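Local coordinates for protein putative transcriptional regulator (Clostridium difficile, PDB 3QI7) that is of unknown function but has a periplasmic-binding-protein-like fold and may be a lipoprotein that binds a small ligand such as a sugar, at residues A90-T95 with S312-L317; L147-K152 with K181-N186; E214-Q219 with E238-K243. One frame throughout, in Å; residues are numbered along the deposited sequence. Where two conformers were deposited one is given.

In the fold
From the N terminus the chain first lays down strands 13-19, 57-63 and 88-94 of the larger, mixed sheet. Interaction 1 begins there, at 90-95, and closes only when helix 306-324 returns, so its loop encloses both other contacts. Within that loop helix 140-153 leads into the three-stranded parallel sheet; interaction 2 closes a first short loop when helix 171-186 packs against it. Interaction 3 follows in series, joining helices 203-223 and 234-247. The centres of interactions 2 and 3 are about 20 Å apart, beside the smaller sheet, whereas interaction 1 lies on the opposite side of the chain's centre, about 32 and 38 Å from them, centre to centre.

Interaction 1. Residues A90-T95 with S312-L317; sequences AIVVST and SLAIYL
Ala314 and Val92 carry this contact between helix 306-324 and strand 88-94; the helix meets the strand through Ala314, with a little help from Ile315. Ala314 comes first along the helix: its CB, directed at the strand, lies 3.6 Å from Val92 CG1 and 4.1 Å from Val92 CG2, so the single methyl faces both branches of the valine. CG1 stands anti to the valine's backbone N (chi1 175°), which leaves both methyls on the helix side. The small alanine suits this place because it lets the helix backbone itself come close: the CA atoms of Val92 and Ala314 are 6.7 Å apart, and Val92 CG2 lies 4.0 Å from Ala314 O. Ile315, next in sequence, gives less, and its backbone N is 4.4 Å from Val92 CG2. Its branched side chain turns instead to Met35 and Tyr39 of helix 26-42. A beta-branched valine fits the extended strand and offers a compact apolar surface to the helix. Strand 88-94 runs between strands 13-19 and 115-118, parallel to both, and Ile91 and Val93 meet helix 101-110. Helix 306-324 also packs on helices 26-42 and 334-345, where Leu313 meets Phe340 and Leu317 meets Leu337.

Interaction 2. Residues L147-K152 with K181-N186; sequences LAERSK and KETCKN
Two helices beside the three-stranded parallel sheet meet here, helix 140-153 leading into strand 159-164 and helix 171-186 following that strand, and Ala148 and Thr183 bring them together. Their local axes approach to 9.2 Å and cross at -40°, with the N-to-C directions running broadly the same way. Ala148 CB points at the partner helix and lies 3.6 Å from Thr183 CG2; a residue this small allows the close approach. The threonine's methyl is anti to its own backbone N, while OG1 (chi1 -58°) sits beside that N and bonds to Met179 O one turn back. One branch thus serves the neighbouring helix and the other satisfies its own. Cys184 SG completes the apolar patch, 4.1 Å from Ala148 CB, and also rests on Leu189 and Phe159. Farther out, Glu149 crosses Thr183 at about a right angle, its CG 4.1 Å from Thr183 CG2; its carboxylate pairs with Lys145. Behind the interface Ser151 OG bonds to Leu147 O at 2.8 Å, opposite the backbone N-H of Ser151 across the carbonyl plane, which keeps a buried hydroxyl paired. Helices before and after a strand, packed side by side along a parallel sheet, are typical of the alpha/beta lobes of periplasmic-binding-protein folds.

Interaction 3. Residues E214-Q219 with E238-K243; sequences EDIEKQ and EVILTK
Glu217 and Lys243 form a salt bridge across the two helices, with Lys243 NZ 2.8 Å from Glu217 OE2. The ammonium meets that oxygen on its anti side, 27° out of the carboxylate plane. Glu217 is extended beyond CG and crosses the lysine at about a right angle; Lys243 CE lies 3.6 Å from Glu217 CG. Lys243 bends at chi2 (70°) and chi3 to bring its nitrogen there; Glu246 is a second anionic partner, which probably favours the charged amine. Within helix 203-223, Gln219 NE2 donates to Asp215 OD2, one turn back, at 3.1 Å, nearly straight (171°) and on the syn side; Tyr162 also bonds to that oxygen. A long, flexible lysine suits its place because its stem packs while its end stays polar: Lys243 CG lies 3.9 Å from Ile216 CG2 as the two side chains pass in opposite directions. Deeper in, Ile216 CD1 reaches Ile240 CG1 at 4.1 Å, the two isoleucines crossing nearly perpendicularly. Their branched, wholly apolar side chains fit this buried layer, and it helps to span local axes that are 11.1 Å apart. Tyr162 of strand 159-164 also touches Ile216, while Tyr249 touches Ile216 and Lys243; on the far side of helix 234-247, Leu241 and Thr242 lean on helix 263-267.

Interaction 1. Residues A90-T95 with S312-L317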
loop_
_atom_site.group_PDB
_atom_site.type_symbol
_atom_site.label_atom_id
_atom_site.label_comp_id
_atom_site.label_asym_id
_atom_site.label_seq_id
_atom_site.Cartn_x
_atom_site.Cartn_y
_atom_site.Cartn_z
ATOM N N ALA A 90 7.615 21.065 -2.611
ATOM C CA ALA A 90 6.629 20.034 -2.883
ATOM C C ALA A 90 6.005 19.554 -1.576
ATOM O O ALA A 90 6.654 19.573 -0.515
ATOM C CB ALA A 90 7.270 18.860 -3.659
ATOM N N ILE A 91 4.735 19.164 -1.655
ATOM C CA ILE A 91 4.044 18.542 -0.522
ATOM C C ILE A 91 3.466 17.183 -0.923
ATOM O O ILE A 91 2.669 17.095 -1.856
ATOM C CB ILE A 91 2.906 19.437 0.043
ATOM C CG1 ILE A 91 3.443 20.812 0.452
ATOM C CG2 ILE A 91 2.256 18.759 1.249
ATOM C CD1 ILE A 91 2.347 21.823 0.798
ATOM N N VAL A 92 3.874 16.138 -0.197
ATOM C CA VAL A 92 3.360 14.798 -0.337
ATOM C C VAL A 92 2.495 14.498 0.894
ATOM O O VAL A 92 2.933 14.687 2.026
ATOM C CB VAL A 92 4.536 13.753 -0.429
ATOM C CG1 VAL A 92 4.012 12.313 -0.462
ATOM C CG2 VAL A 92 5.439 14.048 -1.650
ATOM N N VAL A 93 1.275 14.028 0.670
ATOM C CA VAL A 93 0.377 13.627 1.747
ATOM C C VAL A 93 0.088 12.121 1.639
ATOM O O VAL A 93 -0.309 11.643 0.584
ATOM C CB VAL A 93 -0.940 14.438 1.681
ATOM C CG1 VAL A 93 -1.907 13.949 2.758
ATOM C CG2 VAL A 93 -0.674 15.926 1.820
ATOM N N SER A 94 0.317 11.368 2.712
ATOM C CA SER A 94 0.046 9.950 2.731
ATOM C C SER A 94 -0.912 9.538 3.878
ATOM O O SER A 94 -0.495 9.440 5.019
ATOM C CB SER A 94 1.375 9.165 2.838
ATOM O OG SER A 94 1.183 7.764 2.617
ATOM N N THR A 95 -2.185 9.297 3.551
ATOM C CA THR A 95 -3.181 8.754 4.498
ATOM C C THR A 95 -4.322 8.080 3.719
ATOM O O THR A 95 -4.764 8.596 2.695
ATOM C CB THR A 95 -3.804 9.875 5.444
ATOM O OG1 THR A 95 -4.835 9.316 6.293
ATOM C CG2 THR A 95 -4.431 11.020 4.630
ATOM N N SER A 312 7.281 6.499 -0.578
ATOM C CA SER A 312 8.668 6.523 -1.058
ATOM C C SER A 312 8.756 6.888 -2.542
ATOM O O SER A 312 9.644 7.644 -2.933
ATOM C CB SER A 312 9.376 5.197 -0.803
ATOM O OG SER A 312 10.764 5.350 -1.020
ATOM N N LEU A 313 7.859 6.345 -3.363
ATOM C CA LEU A 313 7.802 6.711 -4.784
ATOM C C LEU A 313 7.467 8.191 -4.933
ATOM O O LEU A 313 8.067 8.897 -5.758
ATOM C CB LEU A 313 6.758 5.868 -5.543
ATOM C CG LEU A 313 6.396 6.326 -6.968
ATOM C CD1 LEU A 313 7.647 6.257 -7.860
ATOM C CD2 LEU A 313 5.243 5.527 -7.608
ATOM N N ALA A 314 6.467 8.648 -4.180
ATOM C CA ALA A 314 6.045 10.076 -4.244
ATOM C C ALA A 314 7.184 11.021 -3.859
ATOM O O ALA A 314 7.385 12.062 -4.511
ATOM C CB ALA A 314 4.788 10.337 -3.361
ATOM N N ILE A 315 7.942 10.667 -2.829
ATOM C CA ILE A 315 9.099 11.510 -2.441
ATOM C C ILE A 315 10.155 11.591 -3.579
ATOM O O ILE A 315 10.638 12.675 -3.908
ATOM C CB ILE A 315 9.729 11.014 -1.120
ATOM C CG1 ILE A 315 8.733 11.216 0.035
ATOM C CG2 ILE A 315 11.059 11.749 -0.829
ATOM C CD1 ILE A 315 8.994 10.318 1.207
ATOM N N TYR A 316 10.508 10.447 -4.158
ATOM C CA TYR A 316 11.492 10.390 -5.245
ATOM C C TYR A 316 11.016 11.174 -6.455
ATOM O O TYR A 316 11.811 11.854 -7.110
ATOM C CB TYR A 316 11.780 8.938 -5.675
ATOM C CG TYR A 316 12.695 8.136 -4.758
ATOM C CD1 TYR A 316 13.868 8.667 -4.242
ATOM C CD2 TYR A 316 12.394 6.843 -4.443
ATOM C CE1 TYR A 316 14.715 7.904 -3.403
ATOM C CE2 TYR A 316 13.208 6.086 -3.618
ATOM C CZ TYR A 316 14.368 6.615 -3.104
ATOM O OH TYR A 316 15.141 5.823 -2.287
ATOM N N LEU A 317 9.716 11.097 -6.752
ATOM C CA LEU A 317 9.133 11.810 -7.885
ATOM C C LEU A 317 9.171 13.310 -7.643
ATOM O O LEU A 317 9.560 14.083 -8.538
ATOM C CB LEU A 317 7.674 11.361 -8.087
ATOM C CG LEU A 317 7.030 11.331 -9.462
ATOM C CD1 LEU A 317 7.959 10.797 -10.570
ATOM C CD2 LEU A 317 5.752 10.476 -9.335
#

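Interaction 2. Residues L147-K152 with K181-N186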
loop_
_atom_site.group_PDB
_atom_site.type_symbol
_atom_site.label_atom_id
_atom_site.label_comp_id
_atom_site.label_asym_id
_atom_site.label_seq_id
_atom_site.Cartn_x
_atom_site.Cartn_y
_atom_site.Cartn_z
ATOM N N LEU A 147 -5.288 -10.436 -8.176
ATOM C CA LEU A 147 -5.263 -11.478 -7.116
ATOM C C LEU A 147 -5.893 -12.803 -7.626
ATOM O O LEU A 147 -5.395 -13.899 -7.350
ATOM C CB LEU A 147 -5.969 -10.969 -5.878
ATOM C CG LEU A 147 -6.227 -11.950 -4.729
ATOM C CD1 LEU A 147 -4.925 -12.572 -4.195
ATOM C CD2 LEU A 147 -7.012 -11.199 -3.619
ATOM N N ALA A 148 -6.995 -12.707 -8.357
ATOM C CA ALA A 148 -7.622 -13.897 -8.980
ATOM C C ALA A 148 -6.655 -14.558 -9.968
ATOM O O ALA A 148 -6.455 -15.788 -9.949
ATOM C CB ALA A 148 -8.938 -13.481 -9.689
ATOM N N GLU A 149 -6.031 -13.757 -10.823
ATOM C CA GLU A 149 -5.084 -14.294 -11.823
ATOM C C GLU A 149 -3.870 -14.942 -11.156
ATOM O O GLU A 149 -3.508 -16.081 -11.492
ATOM C CB GLU A 149 -4.653 -13.208 -12.801
ATOM C CG GLU A 149 -5.811 -12.696 -13.649
ATOM C CD GLU A 149 -5.398 -11.551 -14.549
ATOM O OE1 GLU A 149 -4.221 -11.186 -14.505
ATOM O OE2 GLU A 149 -6.261 -11.015 -15.294
ATOM N N ARG A 150 -3.292 -14.261 -10.168
ATOM C CA ARG A 150 -2.082 -14.769 -9.508
ATOM C C ARG A 150 -2.372 -16.040 -8.731
ATOM O O ARG A 150 -1.518 -16.947 -8.682
ATOM C CB ARG A 150 -1.407 -13.683 -8.630
ATOM C CG ARG A 150 -0.681 -12.626 -9.468
ATOM C CD ARG A 150 -0.035 -11.449 -8.665
ATOM N NE ARG A 150 0.460 -10.440 -9.608
ATOM C CZ ARG A 150 1.024 -9.282 -9.295
ATOM N NH1 ARG A 150 1.265 -8.937 -8.028
ATOM N NH2 ARG A 150 1.368 -8.463 -10.271
ATOM N N SER A 151 -3.570 -16.126 -8.135
ATOM C CA SER A 151 -4.082 -17.370 -7.561
ATOM C C SER A 151 -4.128 -18.542 -8.582
ATOM O O SER A 151 -3.628 -19.661 -8.303
ATOM C CB SER A 151 -5.505 -17.134 -6.969
ATOM O OG SER A 151 -5.447 -16.229 -5.876
ATOM N N LYS A 152 -4.720 -18.270 -9.754
ATOM C CA LYS A 152 -4.800 -19.239 -10.862
ATOM C C LYS A 152 -3.383 -19.715 -11.244
ATOM O O LYS A 152 -3.146 -20.914 -11.361
ATOM C CB LYS A 152 -5.517 -18.628 -12.101
ATOM C CG LYS A 152 -5.799 -19.623 -13.260
ATOM C CD LYS A 152 -7.058 -20.436 -13.040
ATOM C CE LYS A 152 -7.259 -21.510 -14.078
ATOM N NZ LYS A 152 -8.688 -21.915 -14.078
ATOM N N LYS A 181 -14.675 -12.151 -8.133
ATOM C CA LYS A 181 -15.711 -13.108 -8.558
ATOM C C LYS A 181 -15.847 -13.174 -10.068
ATOM O O LYS A 181 -15.953 -14.260 -10.645
ATOM C CB LYS A 181 -17.079 -12.739 -7.943
ATOM C CG LYS A 181 -18.163 -13.771 -8.116
ATOM C CD LYS A 181 -19.471 -13.334 -7.409
ATOM C CE LYS A 181 -20.534 -14.424 -7.490
ATOM N NZ LYS A 181 -21.822 -14.019 -6.824
ATOM N N GLU A 182 -15.842 -12.009 -10.695
ATOM C CA GLU A 182 -16.000 -11.881 -12.145
ATOM C C GLU A 182 -14.771 -12.456 -12.828
ATOM O O GLU A 182 -14.872 -13.271 -13.781
ATOM C CB GLU A 182 -16.192 -10.400 -12.474
ATOM C CG GLU A 182 -16.342 -9.999 -13.916
ATOM C CD GLU A 182 -16.500 -8.474 -14.029
ATOM O OE1 GLU A 182 -17.313 -7.912 -13.252
ATOM O OE2 GLU A 182 -15.793 -7.838 -14.854
ATOM N N THR A 183 -13.607 -12.076 -12.322
ATOM C CA THR A 183 -12.370 -12.579 -12.886
ATOM C C THR A 183 -12.293 -14.106 -12.767
ATOM O O THR A 183 -11.991 -14.785 -13.769
ATOM C CB THR A 183 -11.114 -11.898 -12.307
ATOM O OG1 THR A 183 -11.174 -10.476 -12.518
ATOM C CG2 THR A 183 -9.839 -12.449 -13.013
ATOM N N CYS A 184 -12.554 -14.645 -11.573
ATOM C CA CYS A 184 -12.611 -16.099 -11.379
ATOM C C CYS A 184 -13.545 -16.789 -12.393
ATOM O O CYS A 184 -13.231 -17.858 -12.901
ATOM C CB CYS A 184 -13.034 -16.454 -9.946
ATOM S SG CYS A 184 -11.762 -16.262 -8.712
ATOM N N LYS A 185 -14.690 -16.169 -12.668
ATOM C CA LYS A 185 -15.625 -16.687 -13.666
ATOM C C LYS A 185 -15.001 -16.731 -15.060
ATOM O O LYS A 185 -15.142 -17.739 -15.771
ATOM C CB LYS A 185 -16.927 -15.873 -13.713
ATOM C CG LYS A 185 -18.047 -16.576 -14.524
ATOM C CD LYS A 185 -18.558 -15.743 -15.737
ATOM C CE LYS A 185 -19.829 -14.948 -15.439
ATOM N NZ LYS A 185 -21.105 -15.657 -15.818
ATOM N N ASN A 186 -14.303 -15.660 -15.447
ATOM C CA ASN A 186 -13.686 -15.594 -16.759
ATOM C C ASN A 186 -12.549 -16.605 -16.961
ATOM O O ASN A 186 -12.333 -17.059 -18.091
ATOM C CB ASN A 186 -13.126 -14.190 -17.037
ATOM C CG ASN A 186 -14.210 -13.145 -17.242
ATOM O OD1 ASN A 186 -15.312 -13.463 -17.647
ATOM N ND2 ASN A 186 -13.883 -11.877 -16.969
#

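Interaction 3. Residues E214-Q219 with E238-K243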
loop_
_atom_site.group_PDB
_atom_site.type_symbol
_atom_site.label_atom_id
_atom_site.label_comp_id
_atom_site.label_asym_id
_atom_site.label_seq_id
_atom_site.Cartn_x
_atom_site.Cartn_y
_atom_site.Cartn_z
ATOM N N GLU A 214 -12.400 -23.904 11.327
ATOM C CA GLU A 214 -13.302 -24.990 10.963
ATOM C C GLU A 214 -13.692 -24.932 9.493
ATOM O O GLU A 214 -13.713 -25.966 8.834
ATOM C CB GLU A 214 -14.533 -25.014 11.864
ATOM C CG GLU A 214 -14.180 -25.292 13.301
ATOM C CD GLU A 214 -13.466 -26.626 13.493
ATOM O OE1 GLU A 214 -13.943 -27.647 12.939
ATOM O OE2 GLU A 214 -12.431 -26.642 14.199
ATOM N N ASP A 215 -13.945 -23.738 8.961
ATOM C CA ASP A 215 -14.373 -23.623 7.559
ATOM C C ASP A 215 -13.245 -24.000 6.566
ATOM O O ASP A 215 -13.463 -24.756 5.592
ATOM C CB ASP A 215 -14.901 -22.241 7.258
ATOM C CG ASP A 215 -15.724 -22.223 5.976
ATOM O OD1 ASP A 215 -16.890 -22.683 6.036
ATOM O OD2 ASP A 215 -15.186 -21.809 4.923
ATOM N N ILE A 216 -12.046 -23.498 6.845
ATOM C CA ILE A 216 -10.862 -23.827 6.042
ATOM C C ILE A 216 -10.648 -25.327 5.980
ATOM O O ILE A 216 -10.503 -25.874 4.895
ATOM C CB ILE A 216 -9.599 -23.079 6.549
ATOM C CG1 ILE A 216 -9.770 -21.567 6.319
ATOM C CG2 ILE A 216 -8.328 -23.595 5.837
ATOM C CD1 ILE A 216 -8.783 -20.713 7.033
ATOM N N GLU A 217 -10.654 -26.012 7.119
ATOM C CA GLU A 217 -10.617 -27.473 7.080
ATOM C C GLU A 217 -11.656 -28.073 6.116
ATOM O O GLU A 217 -11.357 -28.983 5.344
ATOM C CB GLU A 217 -10.813 -28.062 8.484
ATOM C CG GLU A 217 -9.628 -27.776 9.390
ATOM C CD GLU A 217 -9.821 -28.346 10.779
ATOM O OE1 GLU A 217 -10.525 -29.376 10.898
ATOM O OE2 GLU A 217 -9.259 -27.759 11.732
ATOM N N LYS A 218 -12.867 -27.523 6.139
ATOM C CA LYS A 218 -13.947 -28.001 5.276
ATOM C C LYS A 218 -13.657 -27.810 3.805
ATOM O O LYS A 218 -13.948 -28.697 2.976
ATOM C CB LYS A 218 -15.294 -27.351 5.667
ATOM C CG LYS A 218 -15.799 -27.872 7.011
ATOM C CD LYS A 218 -17.296 -27.656 7.222
ATOM C CE LYS A 218 -17.639 -26.217 7.585
ATOM N NZ LYS A 218 -19.002 -26.164 8.192
ATOM N N GLN A 219 -13.085 -26.651 3.477
ATOM C CA GLN A 219 -12.814 -26.299 2.098
ATOM C C GLN A 219 -11.701 -27.175 1.517
ATOM O O GLN A 219 -11.774 -27.576 0.349
ATOM C CB GLN A 219 -12.492 -24.801 1.954
ATOM C CG GLN A 219 -13.589 -23.834 2.489
ATOM C CD GLN A 219 -14.921 -23.919 1.777
ATOM O OE1 GLN A 219 -15.038 -24.544 0.725
ATOM N NE2 GLN A 219 -15.944 -23.259 2.346
ATOM N N GLU A 238 -3.578 -13.659 9.758
ATOM C CA GLU A 238 -2.842 -14.438 10.751
ATOM C C GLU A 238 -3.365 -15.882 10.894
ATOM O O GLU A 238 -2.586 -16.861 10.868
ATOM C CB GLU A 238 -2.873 -13.714 12.115
ATOM C CG GLU A 238 -1.829 -14.311 13.115
ATOM C CD GLU A 238 -1.780 -13.605 14.489
ATOM O OE1 GLU A 238 -2.857 -13.328 15.085
ATOM O OE2 GLU A 238 -0.653 -13.335 14.984
ATOM N N VAL A 239 -4.681 -16.000 11.062
ATOM C CA VAL A 239 -5.360 -17.306 11.172
ATOM C C VAL A 239 -5.130 -18.116 9.886
ATOM O O VAL A 239 -4.777 -19.300 9.949
ATOM C CB VAL A 239 -6.885 -17.143 11.407
ATOM C CG1 VAL A 239 -7.603 -18.485 11.258
ATOM C CG2 VAL A 239 -7.163 -16.456 12.770
ATOM N N ILE A 240 -5.278 -17.460 8.727
ATOM C CA ILE A 240 -5.139 -18.119 7.412
ATOM C C ILE A 240 -3.721 -18.620 7.096
ATOM O O ILE A 240 -3.556 -19.726 6.573
ATOM C CB ILE A 240 -5.629 -17.182 6.272
ATOM C CG1 ILE A 240 -7.138 -17.041 6.362
ATOM C CG2 ILE A 240 -5.247 -17.702 4.861
ATOM C CD1 ILE A 240 -7.700 -15.852 5.624
ATOM N N LEU A 241 -2.730 -17.778 7.352
ATOM C CA LEU A 241 -1.329 -18.143 7.137
ATOM C C LEU A 241 -0.887 -19.248 8.113
ATOM O O LEU A 241 -0.204 -20.185 7.725
ATOM C CB LEU A 241 -0.455 -16.911 7.274
ATOM C CG LEU A 241 -0.458 -15.961 6.066
ATOM C CD1 LEU A 241 0.277 -14.665 6.398
ATOM C CD2 LEU A 241 0.121 -16.633 4.801
ATOM N N THR A 242 -1.266 -19.116 9.377
ATOM C CA THR A 242 -0.988 -20.148 10.369
ATOM C C THR A 242 -1.544 -21.507 9.948
ATOM O O THR A 242 -0.827 -22.501 9.970
ATOM C CB THR A 242 -1.543 -19.734 11.736
ATOM O OG1 THR A 242 -0.971 -18.469 12.098
ATOM C CG2 THR A 242 -1.221 -20.787 12.830
ATOM N N LYS A 243 -2.807 -21.556 9.541
ATOM C CA LYS A 243 -3.419 -22.818 9.093
ATOM C C LYS A 243 -2.787 -23.362 7.787
ATOM O O LYS A 243 -2.707 -24.594 7.601
ATOM C CB LYS A 243 -4.945 -22.666 8.975
ATOM C CG LYS A 243 -5.726 -23.937 8.780
ATOM C CD LYS A 243 -5.711 -24.787 10.025
ATOM C CE LYS A 243 -7.004 -25.499 10.251
ATOM N NZ LYS A 243 -6.825 -26.447 11.388
#